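PDB 1VPY: PROTEIN (hypothetical protein EF0366) from Enterococcus faecalis, which is of unknown function but belongs to the DUF72 family and folds as a TIM alpha/beta barrel. Local coordinates for residues A92-M97 with L135-H140; A116-F121 with L202-G207; V132-L135 with H140-K143; N154-P159 with K163-F168. All coordinates share one frame; numbering follows the deposited sequence.

Contact 1. Residues A92-M97 with L135-H140. With ZN (zinc ion), chain D.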
loop_
_atom_site.group_PDB
_atom_site.type_symbol
_atom_site.label_atom_id
_atom_site.label_comp_id
_atom_site.label_asym_id
_atom_site.label_seq_id
_atom_site.Cartn_x
_atom_site.Cartn_y
_atom_site.Cartn_z
ATOM N N ALA A 92 3.086 22.849 -12.288
ATOM C CA ALA A 92 3.334 23.289 -13.672
ATOM C C ALA A 92 3.727 22.161 -14.632
ATOM O O ALA A 92 3.417 22.221 -15.826
ATOM C CB ALA A 92 4.385 24.405 -13.695
ATOM N N SER A 93 4.415 21.149 -14.104
ATOM C CA SER A 93 4.799 19.957 -14.862
ATOM C C SER A 93 4.992 18.776 -13.916
ATOM O O SER A 93 5.049 18.954 -12.695
ATOM C CB SER A 93 6.074 20.207 -15.682
ATOM O OG SER A 93 7.184 20.500 -14.850
ATOM N N GLU A 94 5.092 17.575 -14.488
ATOM C CA GLU A 94 5.275 16.344 -13.717
ATOM C C GLU A 94 6.505 16.411 -12.814
ATOM O O GLU A 94 6.471 15.930 -11.682
ATOM C CB GLU A 94 5.382 15.133 -14.650
ATOM C CG GLU A 94 4.077 14.738 -15.350
ATOM C CD GLU A 94 4.221 13.519 -16.272
ATOM O OE1 GLU A 94 5.361 13.179 -16.676
ATOM O OE2 GLU A 94 3.181 12.900 -16.598
ATOM N N GLU A 95 7.579 17.016 -13.322
ATOM C CA GLU A 95 8.837 17.149 -12.584
ATOM C C GLU A 95 8.697 17.988 -11.319
ATOM O O GLU A 95 9.090 17.552 -10.239
ATOM C CB GLU A 95 9.947 17.714 -13.483
ATOM C CG GLU A 95 10.292 16.846 -14.695
ATOM C CD GLU A 95 10.892 15.481 -14.337
ATOM O OE1 GLU A 95 11.048 15.155 -13.136
ATOM O OE2 GLU A 95 11.214 14.719 -15.275
ATOM N N GLU A 96 8.133 19.186 -11.462
ATOM C CA GLU A 96 7.861 20.080 -10.337
ATOM C C GLU A 96 7.056 19.361 -9.250
ATOM O O GLU A 96 7.285 19.564 -8.052
ATOM C CB GLU A 96 7.105 21.313 -10.838
ATOM C CG GLU A 96 6.930 22.439 -9.823
ATOM C CD GLU A 96 6.421 23.732 -10.464
ATOM O OE1 GLU A 96 7.135 24.295 -11.327
ATOM O OE2 GLU A 96 5.307 24.187 -10.107
HETATM N N MSE A 97 6.126 18.511 -9.682
HETATM C CA MSE A 97 5.273 17.745 -8.781
HETATM C C MSE A 97 6.047 16.670 -8.009
HETATM O O MSE A 97 5.853 16.503 -6.803
HETATM C CB MSE A 97 4.115 17.117 -9.559
HETATM C CG MSE A 97 3.188 16.268 -8.700
HETATM SE SE MSE A 97 1.775 15.329 -9.683
HETATM C CE MSE A 97 2.903 14.288 -10.993
ATOM N N LEU A 135 5.007 3.471 -15.717
ATOM C CA LEU A 135 5.534 2.775 -14.540
ATOM C C LEU A 135 7.058 2.854 -14.502
ATOM O O LEU A 135 7.660 2.890 -13.428
ATOM C CB LEU A 135 5.072 1.315 -14.499
ATOM C CG LEU A 135 3.592 1.010 -14.237
ATOM C CD1 LEU A 135 3.358 -0.489 -14.153
ATOM C CD2 LEU A 135 3.092 1.686 -12.979
ATOM N N GLN A 136 7.671 2.896 -15.682
ATOM C CA GLN A 136 9.107 3.098 -15.791
ATOM C C GLN A 136 9.483 4.508 -15.353
ATOM O O GLN A 136 10.495 4.695 -14.677
ATOM C CB GLN A 136 9.600 2.794 -17.207
ATOM C CG GLN A 136 9.494 1.314 -17.557
ATOM C CD GLN A 136 9.937 0.989 -18.964
ATOM O OE1 GLN A 136 9.727 1.766 -19.897
ATOM N NE2 GLN A 136 10.542 -0.180 -19.131
ATOM N N LYS A 137 8.654 5.488 -15.714
ATOM C CA LYS A 137 8.832 6.869 -15.245
ATOM C C LYS A 137 8.737 6.965 -13.718
ATOM O O LYS A 137 9.490 7.721 -13.096
ATOM C CB LYS A 137 7.831 7.832 -15.906
ATOM C CG LYS A 137 8.081 8.099 -17.400
ATOM C CD LYS A 137 7.441 9.410 -17.869
ATOM C CE LYS A 137 5.937 9.281 -18.102
ATOM N NZ LYS A 137 5.270 10.619 -18.112
ATOM N N ILE A 138 7.817 6.198 -13.125
ATOM C CA ILE A 138 7.683 6.119 -11.669
ATOM C C ILE A 138 8.990 5.643 -11.039
ATOM O O ILE A 138 9.473 6.241 -10.074
ATOM C CB ILE A 138 6.534 5.162 -11.235
ATOM C CG1 ILE A 138 5.163 5.698 -11.666
ATOM C CG2 ILE A 138 6.571 4.908 -9.722
ATOM C CD1 ILE A 138 4.670 6.893 -10.875
ATOM N N ARG A 139 9.551 4.569 -11.594
ATOM C CA ARG A 139 10.795 3.990 -11.084
ATOM C C ARG A 139 11.933 5.005 -11.115
ATOM O O ARG A 139 12.654 5.160 -10.129
ATOM C CB ARG A 139 11.169 2.714 -11.854
ATOM C CG ARG A 139 12.527 2.093 -11.497
ATOM C CD ARG A 139 12.524 1.404 -10.146
ATOM N NE ARG A 139 12.500 2.355 -9.038
ATOM C CZ ARG A 139 12.221 2.039 -7.776
ATOM N NH1 ARG A 139 11.938 0.789 -7.443
ATOM N NH2 ARG A 139 12.223 2.976 -6.838
ATOM N N HIS A 140 12.070 5.700 -12.242
ATOM C CA HIS A 140 13.080 6.742 -12.399
ATOM C C HIS A 140 12.894 7.875 -11.394
ATOM O O HIS A 140 13.846 8.247 -10.712
ATOM C CB HIS A 140 13.085 7.289 -13.826
ATOM C CG HIS A 140 14.005 8.451 -14.019
ATOM N ND1 HIS A 140 15.370 8.354 -13.852
ATOM C CD2 HIS A 140 13.757 9.736 -14.356
ATOM C CE1 HIS A 140 15.923 9.531 -14.077
ATOM N NE2 HIS A 140 14.965 10.387 -14.386
HETATM ZN ZN ZN D . 14.568 12.415 -14.219
#

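Contact 2. Residues A116-F121 with L202-G207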
loop_
_atom_site.group_PDB
_atom_site.type_symbol
_atom_site.label_atom_id
_atom_site.label_comp_id
_atom_site.label_asym_id
_atom_site.label_seq_id
_atom_site.Cartn_x
_atom_site.Cartn_y
_atom_site.Cartn_z
ATOM N N ALA A 116 7.071 1.798 2.554
ATOM C CA ALA A 116 7.020 1.976 1.105
ATOM C C ALA A 116 6.142 3.162 0.730
ATOM O O ALA A 116 5.258 3.541 1.501
ATOM C CB ALA A 116 6.511 0.708 0.428
ATOM N N PHE A 117 6.402 3.763 -0.431
ATOM C CA PHE A 117 5.421 4.656 -1.047
ATOM C C PHE A 117 4.398 3.813 -1.791
ATOM O O PHE A 117 4.771 2.974 -2.617
ATOM C CB PHE A 117 6.076 5.648 -2.013
ATOM C CG PHE A 117 6.890 6.700 -1.329
ATOM C CD1 PHE A 117 6.288 7.618 -0.477
ATOM C CD2 PHE A 117 8.258 6.774 -1.535
ATOM C CE1 PHE A 117 7.041 8.592 0.166
ATOM C CE2 PHE A 117 9.025 7.743 -0.894
ATOM C CZ PHE A 117 8.418 8.652 -0.042
ATOM N N LEU A 118 3.118 4.007 -1.487
ATOM C CA LEU A 118 2.071 3.278 -2.198
ATOM C C LEU A 118 1.584 4.098 -3.372
ATOM O O LEU A 118 1.059 5.189 -3.203
ATOM C CB LEU A 118 0.906 2.871 -1.278
ATOM C CG LEU A 118 -0.394 2.409 -1.957
ATOM C CD1 LEU A 118 -0.256 1.076 -2.706
ATOM C CD2 LEU A 118 -1.517 2.348 -0.948
ATOM N N VAL A 119 1.799 3.573 -4.569
ATOM C CA VAL A 119 1.262 4.177 -5.780
ATOM C C VAL A 119 0.110 3.277 -6.217
ATOM O O VAL A 119 0.324 2.171 -6.722
ATOM C CB VAL A 119 2.334 4.301 -6.889
ATOM C CG1 VAL A 119 1.795 5.072 -8.081
ATOM C CG2 VAL A 119 3.596 4.975 -6.357
ATOM N N GLN A 120 -1.110 3.759 -5.994
ATOM C CA GLN A 120 -2.318 2.972 -6.201
ATOM C C GLN A 120 -3.127 3.522 -7.386
ATOM O O GLN A 120 -3.610 4.655 -7.334
ATOM C CB GLN A 120 -3.128 2.973 -4.898
ATOM C CG GLN A 120 -4.433 2.194 -4.931
ATOM C CD GLN A 120 -5.594 3.050 -5.367
ATOM O OE1 GLN A 120 -5.923 4.054 -4.726
ATOM N NE2 GLN A 120 -6.223 2.666 -6.467
ATOM N N PHE A 121 -3.270 2.719 -8.443
ATOM C CA PHE A 121 -3.916 3.162 -9.693
ATOM C C PHE A 121 -5.396 2.821 -9.782
ATOM O O PHE A 121 -5.892 1.960 -9.070
ATOM C CB PHE A 121 -3.189 2.592 -10.915
ATOM C CG PHE A 121 -1.793 3.106 -11.078
ATOM C CD1 PHE A 121 -1.553 4.297 -11.750
ATOM C CD2 PHE A 121 -0.718 2.412 -10.544
ATOM C CE1 PHE A 121 -0.260 4.786 -11.899
ATOM C CE2 PHE A 121 0.579 2.891 -10.686
ATOM C CZ PHE A 121 0.806 4.082 -11.371
ATOM N N LEU A 202 3.625 -6.124 0.410
ATOM C CA LEU A 202 2.510 -5.416 1.012
ATOM C C LEU A 202 1.185 -6.038 0.595
ATOM O O LEU A 202 0.906 -6.210 -0.605
ATOM C CB LEU A 202 2.548 -3.918 0.670
ATOM C CG LEU A 202 1.465 -3.014 1.279
ATOM C CD1 LEU A 202 1.570 -2.941 2.802
ATOM C CD2 LEU A 202 1.518 -1.634 0.677
ATOM N N PHE A 203 0.391 -6.378 1.611
ATOM C CA PHE A 203 -0.999 -6.797 1.465
ATOM C C PHE A 203 -1.886 -5.614 1.765
ATOM O O PHE A 203 -1.579 -4.824 2.658
ATOM C CB PHE A 203 -1.336 -7.863 2.505
ATOM C CG PHE A 203 -0.861 -9.239 2.154
ATOM C CD1 PHE A 203 -1.654 -10.080 1.371
ATOM C CD2 PHE A 203 0.362 -9.705 2.622
ATOM C CE1 PHE A 203 -1.228 -11.356 1.049
ATOM C CE2 PHE A 203 0.797 -10.979 2.308
ATOM C CZ PHE A 203 0.000 -11.811 1.523
ATOM N N ARG A 204 -2.999 -5.501 1.050
ATOM C CA ARG A 204 -4.042 -4.549 1.420
ATOM C C ARG A 204 -5.400 -5.217 1.291
ATOM O O ARG A 204 -5.771 -5.711 0.212
ATOM C CB ARG A 204 -3.988 -3.285 0.558
ATOM C CG ARG A 204 -2.766 -2.398 0.809
ATOM C CD ARG A 204 -2.838 -1.128 -0.022
ATOM N NE ARG A 204 -3.587 -0.073 0.650
ATOM C CZ ARG A 204 -4.428 0.765 0.052
ATOM N NH1 ARG A 204 -4.676 0.681 -1.252
ATOM N NH2 ARG A 204 -5.040 1.685 0.772
ATOM N N PHE A 205 -6.133 -5.243 2.401
ATOM C CA PHE A 205 -7.442 -5.853 2.429
ATOM C C PHE A 205 -8.487 -4.757 2.433
ATOM O O PHE A 205 -8.567 -3.956 3.371
ATOM C CB PHE A 205 -7.599 -6.760 3.648
ATOM C CG PHE A 205 -6.495 -7.775 3.810
ATOM C CD1 PHE A 205 -5.991 -8.471 2.715
ATOM C CD2 PHE A 205 -5.972 -8.046 5.071
ATOM C CE1 PHE A 205 -4.967 -9.410 2.868
ATOM C CE2 PHE A 205 -4.959 -8.985 5.239
ATOM C CZ PHE A 205 -4.452 -9.666 4.138
ATOM N N HIS A 206 -9.277 -4.724 1.369
ATOM C CA HIS A 206 -10.276 -3.686 1.168
ATOM C C HIS A 206 -11.672 -4.124 1.594
ATOM O O HIS A 206 -12.605 -3.321 1.564
ATOM C CB HIS A 206 -10.305 -3.269 -0.305
ATOM C CG HIS A 206 -9.030 -2.647 -0.782
ATOM N ND1 HIS A 206 -8.611 -1.400 -0.370
ATOM C CD2 HIS A 206 -8.075 -3.105 -1.626
ATOM C CE1 HIS A 206 -7.456 -1.113 -0.945
ATOM N NE2 HIS A 206 -7.109 -2.132 -1.710
ATOM N N GLY A 207 -11.812 -5.393 1.977
ATOM C CA GLY A 207 -13.123 -5.981 2.224
ATOM C C GLY A 207 -13.777 -6.419 0.928
ATOM O O GLY A 207 -13.274 -6.135 -0.157
HETATM O O HOH W 1 -6.651 2.455 -2.138
#

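Contact 3. Residues V132-L135 with H140-K143. With ZN (zinc ion), chain D.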
loop_
_atom_site.group_PDB
_atom_site.type_symbol
_atom_site.label_atom_id
_atom_site.label_comp_id
_atom_site.label_asym_id
_atom_site.label_seq_id
_atom_site.Cartn_x
_atom_site.Cartn_y
_atom_site.Cartn_z
ATOM N N VAL A 132 2.690 1.315 -19.100
ATOM C CA VAL A 132 3.837 0.495 -18.706
ATOM C C VAL A 132 5.048 1.440 -18.707
ATOM O O VAL A 132 5.812 1.490 -17.735
ATOM C CB VAL A 132 4.057 -0.713 -19.669
ATOM C CG1 VAL A 132 5.471 -1.270 -19.556
ATOM C CG2 VAL A 132 3.030 -1.812 -19.412
ATOM N N ALA A 133 5.183 2.207 -19.793
ATOM C CA ALA A 133 6.207 3.248 -19.918
ATOM C C ALA A 133 6.038 4.380 -18.897
ATOM O O ALA A 133 6.967 5.162 -18.678
ATOM C CB ALA A 133 6.235 3.807 -21.338
ATOM N N TYR A 134 4.854 4.473 -18.290
ATOM C CA TYR A 134 4.636 5.389 -17.173
ATOM C C TYR A 134 5.142 4.790 -15.866
ATOM O O TYR A 134 5.635 5.516 -15.002
ATOM C CB TYR A 134 3.161 5.787 -17.033
ATOM C CG TYR A 134 2.916 6.795 -15.926
ATOM C CD1 TYR A 134 3.116 8.158 -16.144
ATOM C CD2 TYR A 134 2.501 6.384 -14.659
ATOM C CE1 TYR A 134 2.907 9.087 -15.134
ATOM C CE2 TYR A 134 2.288 7.307 -13.638
ATOM C CZ TYR A 134 2.497 8.655 -13.887
ATOM O OH TYR A 134 2.293 9.577 -12.897
ATOM N N LEU A 135 5.007 3.471 -15.717
ATOM C CA LEU A 135 5.534 2.775 -14.540
ATOM C C LEU A 135 7.058 2.854 -14.502
ATOM O O LEU A 135 7.660 2.890 -13.428
ATOM C CB LEU A 135 5.072 1.315 -14.499
ATOM C CG LEU A 135 3.592 1.010 -14.237
ATOM C CD1 LEU A 135 3.358 -0.489 -14.153
ATOM C CD2 LEU A 135 3.092 1.686 -12.979
ATOM N N HIS A 140 12.070 5.700 -12.242
ATOM C CA HIS A 140 13.080 6.742 -12.399
ATOM C C HIS A 140 12.894 7.875 -11.394
ATOM O O HIS A 140 13.846 8.247 -10.712
ATOM C CB HIS A 140 13.085 7.289 -13.826
ATOM C CG HIS A 140 14.005 8.451 -14.019
ATOM N ND1 HIS A 140 15.370 8.354 -13.852
ATOM C CD2 HIS A 140 13.757 9.736 -14.356
ATOM C CE1 HIS A 140 15.923 9.531 -14.077
ATOM N NE2 HIS A 140 14.965 10.387 -14.386
ATOM N N TRP A 141 11.671 8.405 -11.306
ATOM C CA TRP A 141 11.337 9.470 -10.355
ATOM C C TRP A 141 11.660 9.101 -8.920
ATOM O O TRP A 141 11.992 9.965 -8.115
ATOM C CB TRP A 141 9.852 9.829 -10.419
ATOM C CG TRP A 141 9.437 10.595 -11.626
ATOM C CD1 TRP A 141 10.223 11.388 -12.413
ATOM C CD2 TRP A 141 8.116 10.674 -12.171
ATOM N NE1 TRP A 141 9.477 11.941 -13.426
ATOM C CE2 TRP A 141 8.179 11.523 -13.300
ATOM C CE3 TRP A 141 6.883 10.107 -11.816
ATOM C CZ2 TRP A 141 7.058 11.812 -14.082
ATOM C CZ3 TRP A 141 5.771 10.396 -12.590
ATOM C CH2 TRP A 141 5.866 11.241 -13.712
ATOM N N PHE A 142 11.543 7.819 -8.596
ATOM C CA PHE A 142 11.739 7.368 -7.226
ATOM C C PHE A 142 13.068 6.656 -6.984
ATOM O O PHE A 142 13.157 5.785 -6.119
ATOM C CB PHE A 142 10.549 6.532 -6.762
ATOM C CG PHE A 142 9.331 7.350 -6.451
ATOM C CD1 PHE A 142 9.166 7.927 -5.193
ATOM C CD2 PHE A 142 8.353 7.567 -7.421
ATOM C CE1 PHE A 142 8.033 8.694 -4.905
ATOM C CE2 PHE A 142 7.226 8.331 -7.139
ATOM C CZ PHE A 142 7.066 8.895 -5.882
ATOM N N LYS A 143 14.088 7.043 -7.751
ATOM C CA LYS A 143 15.471 6.608 -7.538
ATOM C C LYS A 143 15.542 5.188 -6.987
ATOM O O LYS A 143 15.107 4.246 -7.651
ATOM C CB LYS A 143 16.212 7.598 -6.625
HETATM ZN ZN ZN D . 14.568 12.415 -14.219
#

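Contact 4. Residues N154-P159 with K163-F168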
loop_
_atom_site.group_PDB
_atom_site.type_symbol
_atom_site.label_atom_id
_atom_site.label_comp_id
_atom_site.label_asym_id
_atom_site.label_seq_id
_atom_site.Cartn_x
_atom_site.Cartn_y
_atom_site.Cartn_z
ATOM N N ASN A 154 -7.916 -5.901 -14.076
ATOM C CA ASN A 154 -7.572 -7.317 -14.218
ATOM C C ASN A 154 -6.788 -7.699 -15.480
ATOM O O ASN A 154 -6.328 -8.838 -15.586
ATOM C CB ASN A 154 -8.820 -8.194 -14.101
ATOM C CG ASN A 154 -9.545 -8.346 -15.424
ATOM O OD1 ASN A 154 -9.512 -9.412 -16.041
ATOM N ND2 ASN A 154 -10.185 -7.274 -15.879
ATOM N N SER A 155 -6.641 -6.773 -16.428
ATOM C CA SER A 155 -5.913 -7.072 -17.672
ATOM C C SER A 155 -4.429 -7.317 -17.398
ATOM O O SER A 155 -3.793 -8.118 -18.084
ATOM C CB SER A 155 -6.107 -5.983 -18.739
ATOM O OG SER A 155 -5.395 -4.797 -18.421
ATOM N N TRP A 156 -3.899 -6.624 -16.389
ATOM C CA TRP A 156 -2.563 -6.886 -15.843
ATOM C C TRP A 156 -2.409 -8.335 -15.374
ATOM O O TRP A 156 -1.297 -8.863 -15.335
ATOM C CB TRP A 156 -2.286 -5.984 -14.639
ATOM C CG TRP A 156 -2.249 -4.511 -14.923
ATOM C CD1 TRP A 156 -3.196 -3.587 -14.577
ATOM C CD2 TRP A 156 -1.204 -3.785 -15.581
ATOM N NE1 TRP A 156 -2.809 -2.335 -14.988
ATOM C CE2 TRP A 156 -1.592 -2.427 -15.611
ATOM C CE3 TRP A 156 0.021 -4.148 -16.158
ATOM C CZ2 TRP A 156 -0.797 -1.432 -16.188
ATOM C CZ3 TRP A 156 0.807 -3.158 -16.736
ATOM C CH2 TRP A 156 0.394 -1.816 -16.744
ATOM N N TYR A 157 -3.528 -8.958 -15.007
ATOM C CA TYR A 157 -3.534 -10.292 -14.412
ATOM C C TYR A 157 -3.981 -11.403 -15.359
ATOM O O TYR A 157 -3.925 -12.581 -14.993
ATOM C CB TYR A 157 -4.411 -10.296 -13.161
ATOM C CG TYR A 157 -3.855 -9.467 -12.027
ATOM C CD1 TYR A 157 -2.979 -10.024 -11.093
ATOM C CD2 TYR A 157 -4.207 -8.126 -11.884
ATOM C CE1 TYR A 157 -2.468 -9.265 -10.041
ATOM C CE2 TYR A 157 -3.701 -7.356 -10.837
ATOM C CZ TYR A 157 -2.834 -7.933 -9.918
ATOM O OH TYR A 157 -2.338 -7.174 -8.884
ATOM N N GLN A 158 -4.419 -11.027 -16.565
ATOM C CA GLN A 158 -4.883 -11.982 -17.572
ATOM C C GLN A 158 -3.813 -13.035 -17.862
ATOM O O GLN A 158 -2.633 -12.696 -17.981
ATOM C CB GLN A 158 -5.296 -11.265 -18.866
ATOM C CG GLN A 158 -6.735 -10.758 -18.870
ATOM N N PRO A 159 -4.225 -14.317 -17.964
ATOM C CA PRO A 159 -3.338 -15.455 -18.219
ATOM C C PRO A 159 -2.134 -15.130 -19.116
ATOM O O PRO A 159 -0.995 -15.434 -18.747
ATOM C CB PRO A 159 -4.263 -16.453 -18.921
ATOM C CG PRO A 159 -5.615 -16.183 -18.336
ATOM C CD PRO A 159 -5.630 -14.754 -17.833
ATOM N N LYS A 163 2.766 -13.152 -16.591
ATOM C CA LYS A 163 4.118 -13.524 -16.196
ATOM C C LYS A 163 5.161 -12.452 -16.498
ATOM O O LYS A 163 6.074 -12.253 -15.702
ATOM C CB LYS A 163 4.501 -14.882 -16.786
ATOM C CG LYS A 163 3.773 -16.032 -16.104
ATOM C CD LYS A 163 4.049 -17.378 -16.752
ATOM C CE LYS A 163 3.345 -18.487 -15.977
ATOM N NZ LYS A 163 3.724 -19.840 -16.460
ATOM N N GLN A 164 5.017 -11.756 -17.628
ATOM C CA GLN A 164 5.891 -10.617 -17.955
ATOM C C GLN A 164 5.596 -9.481 -17.003
ATOM O O GLN A 164 6.490 -8.725 -16.627
ATOM C CB GLN A 164 5.687 -10.108 -19.387
ATOM C CG GLN A 164 5.916 -11.126 -20.481
ATOM C CD GLN A 164 4.638 -11.829 -20.877
ATOM O OE1 GLN A 164 3.979 -12.471 -20.050
ATOM N NE2 GLN A 164 4.274 -11.712 -22.149
HETATM N N MSE A 165 4.324 -9.369 -16.635
HETATM C CA MSE A 165 3.857 -8.373 -15.695
HETATM C C MSE A 165 4.630 -8.521 -14.379
HETATM O O MSE A 165 5.251 -7.561 -13.913
HETATM C CB MSE A 165 2.346 -8.532 -15.494
HETATM C CG MSE A 165 1.664 -7.388 -14.763
HETATM SE SE MSE A 165 1.911 -7.448 -12.797
HETATM C CE MSE A 165 0.722 -8.983 -12.339
ATOM N N LEU A 166 4.606 -9.725 -13.804
ATOM C CA LEU A 166 5.337 -10.010 -12.571
ATOM C C LEU A 166 6.834 -9.804 -12.760
ATOM O O LEU A 166 7.506 -9.277 -11.872
ATOM C CB LEU A 166 5.066 -11.438 -12.088
ATOM C CG LEU A 166 3.675 -11.826 -11.574
ATOM C CD1 LEU A 166 3.603 -13.334 -11.361
ATOM C CD2 LEU A 166 3.319 -11.089 -10.293
ATOM N N GLN A 167 7.341 -10.215 -13.924
ATOM C CA GLN A 167 8.751 -10.036 -14.282
ATOM C C GLN A 167 9.134 -8.558 -14.371
ATOM O O GLN A 167 10.206 -8.159 -13.911
ATOM C CB GLN A 167 9.073 -10.764 -15.597
ATOM C CG GLN A 167 10.568 -10.922 -15.908
ATOM C CD GLN A 167 11.345 -11.694 -14.835
ATOM O OE1 GLN A 167 10.773 -12.470 -14.057
ATOM N NE2 GLN A 167 12.659 -11.481 -14.794
ATOM N N PHE A 168 8.250 -7.756 -14.958
ATOM C CA PHE A 168 8.433 -6.310 -15.031
ATOM C C PHE A 168 8.488 -5.686 -13.638
ATOM O O PHE A 168 9.271 -4.767 -13.400
ATOM C CB PHE A 168 7.320 -5.667 -15.867
ATOM C CG PHE A 168 7.363 -4.165 -15.888
ATOM C CD1 PHE A 168 8.162 -3.491 -16.809
ATOM C CD2 PHE A 168 6.605 -3.420 -14.987
ATOM C CE1 PHE A 168 8.207 -2.100 -16.835
ATOM C CE2 PHE A 168 6.643 -2.031 -15.002
ATOM C CZ PHE A 168 7.446 -1.368 -15.931
#

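Contact 1. Residues A92-M97 with L135-H140
E94 and K137 reach toward each other from the two helices and join by their charged ends alone, forming a salt bridge with K137 NZ 2.9 Å from E94 OE1. The E94 chain runs extended beyond CG (chi2 -180°), so its carboxylate is carried well clear of its own helix, while K137 bends at chi3 (-78°) and meets the E94 chain at about a right angle. The ammonium approaches the syn lone pair of OE1, on the side of the other oxygen; NZ therefore also lies 3.4 Å from E94 OE2. The backbones stay well apart, with 10.2 Å between the CA atoms of E94 and K137, and only 74 Å² is buried in all, as expected of a surface ion pair. One turn on from K137, H140 NE2 binds a zinc ion at 2.1 Å. S93 occupies the N-cap position of helix 94-104, placing E94 in its first turn, where a negative charge would probably suit the helix dipole. The pair thus bridges the start of helix 94-104 and helix 129-141, two helices on the outside of the barrel, with W87, Y134 and W141 also packing against E94.

Contact 2. Residues A116-F121 with L202-G207
R204 reaches across the interior of the TIM barrel to L118 and Q120, joining the seventh strand in sheet order, 201-205, to the fourth, 114-120. These strands are not neighbours in the sheet, which is why side chains alone make the contact. Along the second segment, L202 comes first; its CB points inward, toward strand 114-120, and its side chain packs on V177 and I254. F203 faces outward, to V241 and M244 of helix 231-245. R204 again points inward, and its chain bends at chi3 (87°) to lay one face of the guanidinium against L118. L118 CD2 sits 3.4 Å above the guanidinium plane, over its centre and 3.5 Å from R204 CZ. Q120 CG lies obliquely, 4.0 Å from R204 NH1. Salt bridges from R204 NH1 to E150 and from R204 NH2 to E46 hold the guanidinium at two nitrogens and probably limit its rotation. F205 returns to the outside, and H206 turns inward, with NE2 hydrogen-bonded to E150; H206 CE1 lies 3.3 Å above the opposite guanidinium face, offset toward the rim. Such a polar cluster near the C-terminal ends of barrel strands is where TIM-barrel active sites usually lie, although no activity is established here. In the guanidinium plane, a water accepts a 2.8 Å hydrogen bond from R204 NH1 and donates a weak one to Q120 OE1, which also receives K76 NZ.

Contact 3. Residues V132-L135 with H140-K143
Y134 and W141, seven residues apart on helix 129-141, meet along one side of that helix and account for nearly all of the 90 Å² buried here. Their rings form an offset edge-to-face (T-shaped) pair: the planes stand at 84°, and the centroids of the Y134 ring and the six-membered ring of W141 are 5.7 Å apart. The tryptophan supplies the edge. Its CH2 atom comes within 3.9 Å of Y134 CE1, and its CZ3 atom lies 3.6 Å from Y134 OH. That oxygen sits beside the indole, near its plane, so the offset carries the contact toward the phenol end of the tyrosine.

The first torsions turn the two rings toward each other. Y134 has CG anti to the backbone N (chi1 -177°), which brings the end of its ring nearer to the later turn. W141 instead has CG anti to the carbonyl carbon (chi1 -73°), and its indole extends back toward Y134. The phenol is held at its far end by a hydrogen bond from Y134 OH to the carbonyl oxygen of I81, a polar link that should limit swinging of the ring.

W141 is the last residue of the helix. F142 is the first residue to leave helical angles, and K143 N still bonds to H140 O at 3.2 Å. Within the beta-alpha-beta unit of strand 114-120, helix 129-141 and strand 147-150, W141 touches E94, E95 and I98 of helix 94-104, Y134 also touches F121 just beyond strand 114-120, and the neighbouring F142 meets F117 of that strand.

Contact 4. Residues N154-P159 with K163-F168
In the beta-alpha loop that leads from strand 147-150 of the TIM barrel into helix 162-171, W156 and Y157 pack against M165, modelled as selenomethionine, one turn into the helix. The closest pair of CA atoms across the contact, W156 and M165, is 6.6 Å apart, and M165 contributes 85 of the 188 Å² buried. No hydrogen bond crosses between the two segments; the contact is packing alone. M165 leaves its helix with CG anti to the backbone N (chi1 -168°), then bends at chi2 and again at chi3. The first part of the chain thereby passes W156, and the end folds round to Y157. M165 CG lies 3.9 Å from W156 CE3, approaching the indole obliquely, with the two side chains at about a right angle. The same CG is 3.4 Å from the backbone oxygen of W156.

The loop keeps its own shape through a 2.9 Å backbone bond from Y157 N to N154 O. W156 is fixed further by the hydrogen bond of NE1 to the carbonyl oxygen of F125, and its indole rests on V132 of helix 129-141. Both M165 and Y157 also touch L176 of strand 175-180. Beyond the selenium, the methyl carbon M165 CE makes a CH-pi contact over the face of Y157, 4.3 Å from the ring centroid and 26° off the ring normal.

All four contacts belong to one eight-stranded parallel TIM barrel. Contact 2 crosses its interior, its centre about 3 Å from the centre of the chain; contacts 1, 3 and 4 have their centres about 17 to 19 Å from it, in the surrounding helices and a beta-alpha loop. Contacts 1 and 3 share helix 129-141, their centres about 7 Å apart, whereas contacts 1 and 4 have about 23 Å between centres. Along the chain, contacts 3 and 4 follow in turn between the two strands of contact 2, and contact 1 alternates with it. L135 connects the layers: its CD2 is 3.6 Å from F121 CE2, and its CD1 is 3.7 Å from F168 CE2, tying successive beta-alpha units together.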